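Local coordinates for UlvanLyase-PL25 (Pseudoalteromonas sp. PLSV, PDB 5UAS), which cleaves ulvan, the sulfated rhamnose and uronic acid polysaccharide of green seaweed cell walls, as a beta-propeller lyase of polysaccharide lyase family 25, at residues T304-T309 / I319-G324; W221-G226 / I233-D238. All coordinates share one frame; numbering follows the deposited sequence.

Contact 1: T304-T309 / I319-G324; sequences TFNGST and IAINAG. With 83Y (3-O-sulfo-alpha-L-rhamnopyranose), chain C.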
ATOM      1  N   THR A 304      -0.900 -15.446  -3.921  1.00 15.32           N
ATOM      2  CA  THR A 304      -0.071 -14.330  -3.488  1.00 14.57           C
ATOM      3  C   THR A 304      -0.918 -13.182  -2.961  1.00 14.71           C
ATOM      4  O   THR A 304      -2.118 -13.078  -3.231  1.00 16.38           O
ATOM      5  CB  THR A 304       0.803 -13.831  -4.644  1.00 17.21           C
ATOM      6  OG1 THR A 304      -0.031 -13.586  -5.789  1.00 15.94           O
ATOM      7  CG2 THR A 304       1.834 -14.886  -4.983  1.00 18.28           C
ATOM      8  N   PHE A 305      -0.258 -12.315  -2.199  1.00 13.49           N
ATOM      9  CA  PHE A 305      -0.793 -11.021  -1.827  1.00 12.39           C
ATOM     10  C   PHE A 305       0.395 -10.081  -1.875  1.00 13.05           C
ATOM     11  O   PHE A 305       1.403 -10.336  -1.214  1.00 14.48           O
ATOM     12  CB  PHE A 305      -1.449 -11.054  -0.426  1.00 13.93           C
ATOM     13  CG  PHE A 305      -2.104  -9.772  -0.043  1.00 12.22           C
ATOM     14  CD1 PHE A 305      -3.373  -9.477  -0.516  1.00 12.67           C
ATOM     15  CD2 PHE A 305      -1.466  -8.872   0.803  1.00 13.88           C
ATOM     16  CE1 PHE A 305      -3.987  -8.283  -0.216  1.00 13.70           C
ATOM     17  CE2 PHE A 305      -2.081  -7.671   1.146  1.00 13.11           C
ATOM     18  CZ  PHE A 305      -3.370  -7.393   0.654  1.00 13.76           C
ATOM     19  N   ASN A 306       0.305  -9.042  -2.695  1.00 10.63           N
ATOM     20  CA  ASN A 306       1.502  -8.264  -3.012  1.00 13.21           C
ATOM     21  C   ASN A 306       2.029  -7.524  -1.781  1.00 14.03           C
ATOM     22  O   ASN A 306       1.288  -7.200  -0.846  1.00 14.36           O
ATOM     23  CB  ASN A 306       1.219  -7.271  -4.154  1.00 13.87           C
ATOM     24  CG  ASN A 306       2.493  -6.774  -4.819  1.00 16.47           C
ATOM     25  OD1 ASN A 306       3.516  -7.455  -4.772  1.00 17.95           O
ATOM     26  ND2 ASN A 306       2.448  -5.567  -5.398  1.00 15.43           N
ATOM     27  N   GLY A 307       3.334  -7.261  -1.794  1.00 14.47           N
ATOM     28  CA  GLY A 307       4.003  -6.482  -0.772  1.00 13.12           C
ATOM     29  C   GLY A 307       4.528  -5.161  -1.313  1.00 13.49           C
ATOM     30  O   GLY A 307       3.736  -4.298  -1.692  1.00 16.75           O
ATOM     31  N   SER A 308       5.845  -4.995  -1.368  1.00 12.89           N
ATOM     32  CA  SER A 308       6.452  -3.713  -1.737  1.00 13.32           C
ATOM     33  C   SER A 308       7.800  -4.014  -2.389  1.00 13.83           C
ATOM     34  O   SER A 308       8.233  -5.169  -2.437  1.00 14.59           O
ATOM     35  CB  SER A 308       6.605  -2.828  -0.492  1.00 13.09           C
ATOM     36  OG  SER A 308       7.457  -3.461   0.451  1.00 12.89           O
ATOM     37  N   THR A 309       8.489  -2.989  -2.884  1.00 11.95           N
ATOM     38  CA  THR A 309       9.786  -3.230  -3.502  1.00 12.24           C
ATOM     39  C   THR A 309      10.675  -2.030  -3.221  1.00 12.70           C
ATOM     40  O   THR A 309      10.196  -0.891  -3.149  1.00 11.61           O
ATOM     41  CB  THR A 309       9.654  -3.507  -5.031  1.00 12.30           C
ATOM     42  OG1 THR A 309      10.964  -3.641  -5.630  1.00 12.61           O
ATOM     43  CG2 THR A 309       8.876  -2.369  -5.732  1.00 11.25           C
ATOM     44  N   ILE A 319      12.175  -7.393  -3.281  1.00 14.70           N
ATOM     45  CA  ILE A 319      10.726  -7.523  -3.354  1.00 12.38           C
ATOM     46  C   ILE A 319      10.242  -8.303  -2.135  1.00 11.42           C
ATOM     47  O   ILE A 319      10.800  -9.356  -1.796  1.00 11.79           O
ATOM     48  CB  ILE A 319      10.280  -8.239  -4.643  1.00 16.60           C
ATOM     49  CG1 ILE A 319      10.557  -7.375  -5.867  1.00 15.06           C
ATOM     50  CG2 ILE A 319       8.772  -8.597  -4.561  1.00 16.71           C
ATOM     51  CD1 ILE A 319      10.353  -8.153  -7.182  1.00 14.27           C
ATOM     52  N   ALA A 320       9.196  -7.788  -1.499  1.00 11.81           N
ATOM     53  CA  ALA A 320       8.438  -8.523  -0.495  1.00 11.86           C
ATOM     54  C   ALA A 320       7.183  -9.031  -1.191  1.00 13.18           C
ATOM     55  O   ALA A 320       6.437  -8.251  -1.794  1.00 13.99           O
ATOM     56  CB  ALA A 320       8.096  -7.627   0.696  1.00 10.21           C
ATOM     57  N   ILE A 321       6.981 -10.341  -1.153  1.00 14.26           N
ATOM     58  CA  ILE A 321       5.800 -10.951  -1.742  1.00 13.37           C
ATOM     59  C   ILE A 321       5.217 -11.907  -0.711  1.00 12.12           C
ATOM     60  O   ILE A 321       5.937 -12.747  -0.148  1.00 14.42           O
ATOM     61  CB  ILE A 321       6.141 -11.675  -3.071  1.00 12.55           C
ATOM     62  CG1 ILE A 321       4.877 -12.314  -3.680  1.00 11.84           C
ATOM     63  CG2 ILE A 321       7.266 -12.691  -2.892  1.00 16.45           C
ATOM     64  CD1 ILE A 321       3.830 -11.261  -4.102  1.00 15.21           C
ATOM     65  N   ASN A 322       3.928 -11.757  -0.415  1.00 12.35           N
ATOM     66  CA  ASN A 322       3.291 -12.731   0.458  1.00 15.62           C
ATOM     67  C   ASN A 322       2.687 -13.858  -0.364  1.00 16.32           C
ATOM     68  O   ASN A 322       2.113 -13.622  -1.429  1.00 14.47           O
ATOM     69  CB  ASN A 322       2.215 -12.074   1.311  1.00 16.01           C
ATOM     70  CG  ASN A 322       2.727 -10.881   2.037  1.00 12.04           C
ATOM     71  OD1 ASN A 322       3.424 -11.016   3.062  1.00 14.61           O
ATOM     72  ND2 ASN A 322       2.381  -9.693   1.544  1.00 11.36           N
ATOM     73  N   ALA A 323       2.780 -15.082   0.154  1.00 13.56           N
ATOM     74  CA  ALA A 323       2.204 -16.211  -0.570  1.00 15.11           C
ATOM     75  C   ALA A 323       1.811 -17.296   0.412  1.00 17.41           C
ATOM     76  O   ALA A 323       2.395 -17.398   1.492  1.00 17.39           O
ATOM     77  CB  ALA A 323       3.199 -16.760  -1.603  1.00 16.17           C
ATOM     78  N   GLY A 324       0.850 -18.134   0.022  1.00 17.02           N
ATOM     79  CA  GLY A 324       0.418 -19.192   0.918  1.00 18.43           C
ATOM     80  C   GLY A 324      -0.351 -20.262   0.180  1.00 19.36           C
ATOM     81  O   GLY A 324      -0.859 -20.052  -0.927  1.00 19.05           O
TER
HETATM   82  C1  83Y C   3      -8.005  -6.751  -1.505  1.00 15.95           C
HETATM   83  C2  83Y C   3      -7.628  -5.822  -0.363  1.00 14.23           C
HETATM   84  C3  83Y C   3      -8.349  -6.223   0.937  1.00 16.14           C
HETATM   85  C4  83Y C   3      -8.187  -7.710   1.274  1.00 15.40           C
HETATM   86  C5  83Y C   3      -8.487  -8.552   0.049  1.00 14.65           C
HETATM   87  C6  83Y C   3      -8.122 -10.014   0.315  1.00 14.76           C
HETATM   88  O1S 83Y C   3      -7.700  -3.484   3.445  1.00 13.90           O
HETATM   89  O2  83Y C   3      -6.235  -5.868  -0.185  1.00 13.96           O
HETATM   90  O2S 83Y C   3      -9.777  -4.869   3.348  1.00 17.85           O
HETATM   91  O3  83Y C   3      -7.832  -5.427   1.984  1.00 14.60           O
HETATM   92  O3S 83Y C   3      -9.129  -3.411   1.538  1.00 16.99           O
HETATM   93  O5  83Y C   3      -7.803  -8.104  -1.124  1.00 16.30           O
HETATM   94  S   83Y C   3      -8.645  -4.261   2.624  1.00 16.64           S
HETATM   95  O4  83Y C   3      -9.136  -8.103   2.287  1.00 16.28           O
HETATM   96  O   HOH W   1       5.995  -6.719  -4.215  1.00 17.12           O
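With CG of N322 beside its own backbone N (chi1 -52°) and CG of F305 anti to its N (chi1 -176°), the two side chains lie alongside each other on one face of the sheet, ring and amide planes 38° apart. The amide turns back to the neighbouring strand: N322 ND2 donates to F305 O at 3.0 Å, with that oxygen close to the amide plane. F305 O also takes the backbone N of N322, so two donors from one residue grip it from opposite faces of the carbonyl plane. In return F305 N gives N322 O a bond of 2.8 Å. The other end of the amide, OD1 of N322, is held by T337 on the next strand, which probably limits rotation of the amide. Beyond this pair the F305 ring leads away from the hairpin to the sugar: O2 of the sulfated rhamnose lies in the ring plane, 3.3 Å from CE1 of F305. Strands 303-311 and 317-324 form an antiparallel hairpin, the first two strands of a four-stranded propeller blade, and a classic beta bulge interrupts their pairing where G307 and S308 both face A320. A320 N to S308 O, 2.9 Å, is nearly straight, whereas the return bond from S308 N is weak. At the bulge a water sits 2.6 Å from N306 OD1 and also close to A320 O, bridging side chain and backbone. CD1 of I321 reaches back toward strand 303-311, 3.9 Å from OD1 of N306, the two side chains crossing at about a right angle. On the same face T304 turns CG2 to CB of A323, while its OG1 bonds to D238. OG1 of T309, bonded to H318 O, lies against CG1 of I319.

Contact 2: W221-G226 / I233-D238; sequences WYAWAG and IIVSYD. With BDP (beta-D-glucopyranuronic acid), chain B.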
ATOM      1  N   TRP A 221      -4.566  -7.343 -12.116  1.00 13.79           N
ATOM      2  CA  TRP A 221      -3.258  -7.063 -11.523  1.00 15.53           C
ATOM      3  C   TRP A 221      -3.379  -6.343 -10.198  1.00 13.15           C
ATOM      4  O   TRP A 221      -4.356  -5.642  -9.930  1.00 14.16           O
ATOM      5  CB  TRP A 221      -2.399  -6.176 -12.427  1.00 16.80           C
ATOM      6  CG  TRP A 221      -2.188  -6.708 -13.787  1.00 17.45           C
ATOM      7  CD1 TRP A 221      -2.880  -6.355 -14.920  1.00 16.12           C
ATOM      8  CD2 TRP A 221      -1.186  -7.646 -14.209  1.00 19.20           C
ATOM      9  NE1 TRP A 221      -2.387  -7.027 -16.002  1.00 17.77           N
ATOM     10  CE2 TRP A 221      -1.352  -7.833 -15.599  1.00 16.94           C
ATOM     11  CE3 TRP A 221      -0.177  -8.357 -13.548  1.00 19.13           C
ATOM     12  CZ2 TRP A 221      -0.536  -8.703 -16.355  1.00 16.93           C
ATOM     13  CZ3 TRP A 221       0.623  -9.214 -14.280  1.00 17.63           C
ATOM     14  CH2 TRP A 221       0.445  -9.383 -15.685  1.00 16.78           C
ATOM     15  N   TYR A 222      -2.315  -6.450  -9.413  1.00 15.69           N
ATOM     16  CA  TYR A 222      -2.142  -5.598  -8.240  1.00 13.16           C
ATOM     17  C   TYR A 222      -0.692  -5.126  -8.223  1.00 13.74           C
ATOM     18  O   TYR A 222       0.217  -5.947  -8.163  1.00 14.49           O
ATOM     19  CB  TYR A 222      -2.502  -6.352  -6.939  1.00 14.34           C
ATOM     20  CG  TYR A 222      -3.963  -6.733  -6.837  1.00 11.92           C
ATOM     21  CD1 TYR A 222      -4.413  -7.954  -7.296  1.00 12.69           C
ATOM     22  CD2 TYR A 222      -4.890  -5.881  -6.238  1.00 11.52           C
ATOM     23  CE1 TYR A 222      -5.766  -8.313  -7.203  1.00 13.28           C
ATOM     24  CE2 TYR A 222      -6.241  -6.236  -6.137  1.00 14.15           C
ATOM     25  CZ  TYR A 222      -6.670  -7.451  -6.629  1.00 14.96           C
ATOM     26  OH  TYR A 222      -7.998  -7.840  -6.555  1.00 16.10           O
ATOM     27  N   ALA A 223      -0.484  -3.812  -8.223  1.00 11.89           N
ATOM     28  CA  ALA A 223       0.850  -3.223  -8.284  1.00 11.55           C
ATOM     29  C   ALA A 223       1.150  -2.429  -7.014  1.00 13.26           C
ATOM     30  O   ALA A 223       0.249  -1.959  -6.323  1.00 12.35           O
ATOM     31  CB  ALA A 223       0.966  -2.301  -9.513  1.00 14.73           C
ATOM     32  N   TRP A 224       2.441  -2.286  -6.727  1.00 12.62           N
ATOM     33  CA  TRP A 224       2.960  -1.395  -5.703  1.00 12.95           C
ATOM     34  C   TRP A 224       4.044  -0.577  -6.383  1.00 14.35           C
ATOM     35  O   TRP A 224       5.026  -1.143  -6.888  1.00 13.64           O
ATOM     36  CB  TRP A 224       3.541  -2.197  -4.523  1.00 11.77           C
ATOM     37  CG  TRP A 224       3.802  -1.400  -3.243  1.00 12.23           C
ATOM     38  CD1 TRP A 224       2.953  -1.246  -2.173  1.00 13.65           C
ATOM     39  CD2 TRP A 224       4.986  -0.661  -2.919  1.00 11.52           C
ATOM     40  NE1 TRP A 224       3.543  -0.469  -1.218  1.00 12.31           N
ATOM     41  CE2 TRP A 224       4.791  -0.089  -1.646  1.00 10.64           C
ATOM     42  CE3 TRP A 224       6.191  -0.435  -3.585  1.00 12.86           C
ATOM     43  CZ2 TRP A 224       5.753   0.671  -1.030  1.00 11.46           C
ATOM     44  CZ3 TRP A 224       7.155   0.341  -2.963  1.00 13.61           C
ATOM     45  CH2 TRP A 224       6.932   0.876  -1.693  1.00 14.54           C
ATOM     46  N   ALA A 225       3.861   0.737  -6.434  1.00 13.62           N
ATOM     47  CA  ALA A 225       4.843   1.624  -7.033  1.00 13.91           C
ATOM     48  C   ALA A 225       5.526   2.440  -5.947  1.00 13.76           C
ATOM     49  O   ALA A 225       4.870   2.914  -5.014  1.00 13.56           O
ATOM     50  CB  ALA A 225       4.175   2.544  -8.064  1.00 17.50           C
ATOM     51  N   GLY A 226       6.844   2.621  -6.076  1.00 12.24           N
ATOM     52  CA  GLY A 226       7.561   3.482  -5.160  1.00 12.50           C
ATOM     53  C   GLY A 226       8.753   4.110  -5.850  1.00 15.76           C
ATOM     54  O   GLY A 226       9.061   3.804  -7.006  1.00 17.31           O
ATOM     55  N   ILE A 233      10.896   5.411 -11.027  1.00 14.02           N
ATOM     56  CA  ILE A 233       9.868   4.825 -10.170  1.00 14.42           C
ATOM     57  C   ILE A 233       9.910   3.327 -10.411  1.00 15.62           C
ATOM     58  O   ILE A 233      10.064   2.892 -11.558  1.00 19.51           O
ATOM     59  CB  ILE A 233       8.478   5.410 -10.504  1.00 15.15           C
ATOM     60  CG1 ILE A 233       8.386   6.838  -9.961  1.00 16.11           C
ATOM     61  CG2 ILE A 233       7.344   4.518  -9.951  1.00 16.62           C
ATOM     62  CD1 ILE A 233       7.190   7.655 -10.471  1.00 16.45           C
ATOM     63  N   ILE A 234       9.822   2.540  -9.346  1.00 15.63           N
ATOM     64  CA  ILE A 234       9.900   1.089  -9.490  1.00 15.95           C
ATOM     65  C   ILE A 234       8.553   0.492  -9.098  1.00 15.20           C
ATOM     66  O   ILE A 234       7.834   1.046  -8.266  1.00 14.50           O
ATOM     67  CB  ILE A 234      11.060   0.464  -8.669  1.00 16.10           C
ATOM     68  CG1 ILE A 234      10.890   0.689  -7.148  1.00 14.33           C
ATOM     69  CG2 ILE A 234      12.444   0.942  -9.221  1.00 14.56           C
ATOM     70  CD1 ILE A 234      11.997  -0.062  -6.286  1.00 16.06           C
ATOM     71  N   VAL A 235       8.176  -0.608  -9.760  1.00 15.39           N
ATOM     72  CA  VAL A 235       6.845  -1.190  -9.609  1.00 14.36           C
ATOM     73  C   VAL A 235       6.960  -2.710  -9.516  1.00 17.14           C
ATOM     74  O   VAL A 235       7.465  -3.355 -10.444  1.00 18.33           O
ATOM     75  CB  VAL A 235       5.905  -0.801 -10.771  1.00 15.15           C
ATOM     76  CG1 VAL A 235       4.499  -1.286 -10.445  1.00 15.83           C
ATOM     77  CG2 VAL A 235       5.931   0.744 -11.028  1.00 14.43           C
ATOM     78  N   SER A 236       6.463  -3.286  -8.421  1.00 12.72           N
ATOM     79  CA  SER A 236       6.294  -4.726  -8.300  1.00 13.07           C
ATOM     80  C   SER A 236       4.805  -5.056  -8.374  1.00 14.41           C
ATOM     81  O   SER A 236       3.955  -4.225  -8.043  1.00 17.72           O
ATOM     82  CB  SER A 236       6.891  -5.245  -6.989  1.00 14.49           C
ATOM     83  OG  SER A 236       6.215  -4.657  -5.846  1.00 16.12           O
ATOM     84  N   TYR A 237       4.475  -6.258  -8.839  1.00 14.36           N
ATOM     85  CA  TYR A 237       3.058  -6.547  -9.005  1.00 11.53           C
ATOM     86  C   TYR A 237       2.853  -8.041  -9.016  1.00 12.51           C
ATOM     87  O   TYR A 237       3.747  -8.788  -9.427  1.00 13.18           O
ATOM     88  CB  TYR A 237       2.465  -5.916 -10.272  1.00 14.94           C
ATOM     89  CG  TYR A 237       3.228  -6.057 -11.576  1.00 13.79           C
ATOM     90  CD1 TYR A 237       4.346  -5.276 -11.807  1.00 13.37           C
ATOM     91  CD2 TYR A 237       2.769  -6.880 -12.583  1.00 13.57           C
ATOM     92  CE1 TYR A 237       5.023  -5.339 -13.010  1.00 14.47           C
ATOM     93  CE2 TYR A 237       3.438  -6.944 -13.825  1.00 14.14           C
ATOM     94  CZ  TYR A 237       4.568  -6.174 -14.019  1.00 15.53           C
ATOM     95  OH  TYR A 237       5.224  -6.213 -15.228  1.00 18.91           O
ATOM     96  N   ASP A 238       1.657  -8.472  -8.597  1.00 13.53           N
ATOM     97  CA  ASP A 238       1.281  -9.860  -8.812  1.00 15.33           C
ATOM     98  C   ASP A 238       0.074  -9.914  -9.741  1.00 15.64           C
ATOM     99  O   ASP A 238      -0.544  -8.893 -10.060  1.00 15.68           O
ATOM    100  CB  ASP A 238       1.067 -10.650  -7.487  1.00 14.28           C
ATOM    101  CG  ASP A 238      -0.057 -10.121  -6.605  1.00 14.91           C
ATOM    102  OD1 ASP A 238      -0.375  -8.922  -6.676  1.00 13.13           O
ATOM    103  OD2 ASP A 238      -0.585 -10.936  -5.789  1.00 16.59           O
TER
HETATM  104  C1  BDP B   2     -12.829  -6.862  -3.207  1.00 19.10           C
HETATM  105  C2  BDP B   2     -12.150  -8.062  -2.509  1.00 16.98           C
HETATM  106  C3  BDP B   2     -10.777  -8.171  -3.096  1.00 18.05           C
HETATM  107  C4  BDP B   2     -10.002  -6.914  -2.958  1.00 19.18           C
HETATM  108  C5  BDP B   2     -10.734  -5.777  -3.552  1.00 16.21           C
HETATM  109  C6  BDP B   2     -10.500  -5.453  -5.067  1.00 15.08           C
HETATM  110  O2  BDP B   2     -12.123  -7.827  -1.096  1.00 20.98           O
HETATM  111  O3  BDP B   2     -10.788  -8.692  -4.436  1.00 18.77           O
HETATM  112  O4  BDP B   2      -9.407  -6.562  -1.694  1.00 17.19           O
HETATM  113  O5  BDP B   2     -12.059  -5.631  -3.157  1.00 16.68           O
HETATM  114  O6A BDP B   2      -9.505  -5.882  -5.661  1.00 14.99           O
HETATM  115  O6B BDP B   2     -11.309  -4.720  -5.661  1.00 16.49           O
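The Y237 ring turns its edge to the face of the W221 six-membered ring in an offset edge-to-face pair, planes at 76° and centroids 5.3 Å apart; CD2 of Y237 comes within 3.4 Å of CE3 of W221. D238 O approaches the indole at its edge. The Y222 ring meets glucuronic acid edge-on: O6A of the sugar carboxylate lies in the ring plane and accepts from OH of Y222 at 2.6 Å. R258 makes a cation-pi contact with this ring, and the same arginine forms a salt bridge with OD2 of D238, which also meets OG1 of T304. D238 OD1 packs 3.3 Å from CB of Y222, reached with CG between the backbone N and carbonyl carbon (chi1 62°). A phenylalanine in place of Y222 would probably leave the sugar carboxylate without this hydroxyl donor. The two strands form a regular antiparallel hairpin within the beta-propeller, the hydrogen-bonded pairs Y222-D238, W224-S236 and G226-I234 alternating with non-hydrogen-bonded ones. W224 N to S236 O, 2.8 Å, and both bonds between G226 and I234 run nearly along the C=O axis. On the face that carries Y237, A223 CB touches CG1 of V235 at 3.8 Å, and A225 CB meets the other branch, CG2. The opposite face holds W224, its CB 3.9 Å from OG of S236, its indole stacked on H43 and its NE1 bonded to I40 O. At G226 a side chain would run into CZ3 of W224.

Contact 2 closes before contact 1 opens along the chain, and both hairpins fall within the BNR repeat range of the beta-propeller. Their centres are 10 Å apart. Contact 2 belongs to the antiparallel sheet that includes strands 204-211, 217-227, 232-243 and 258-267, contact 1 to the four-stranded sheet that follows, and the two touch directly: the T304 and D238 side chains meet at the junction, and the W224 indole packs against the backbone of G307 and T309. Each hairpin sends one aromatic residue to the bound glycan, F305 to the sulfated rhamnose and Y222 to glucuronic acid, so neighbouring sheets together line successive sugar positions of the substrate pocket.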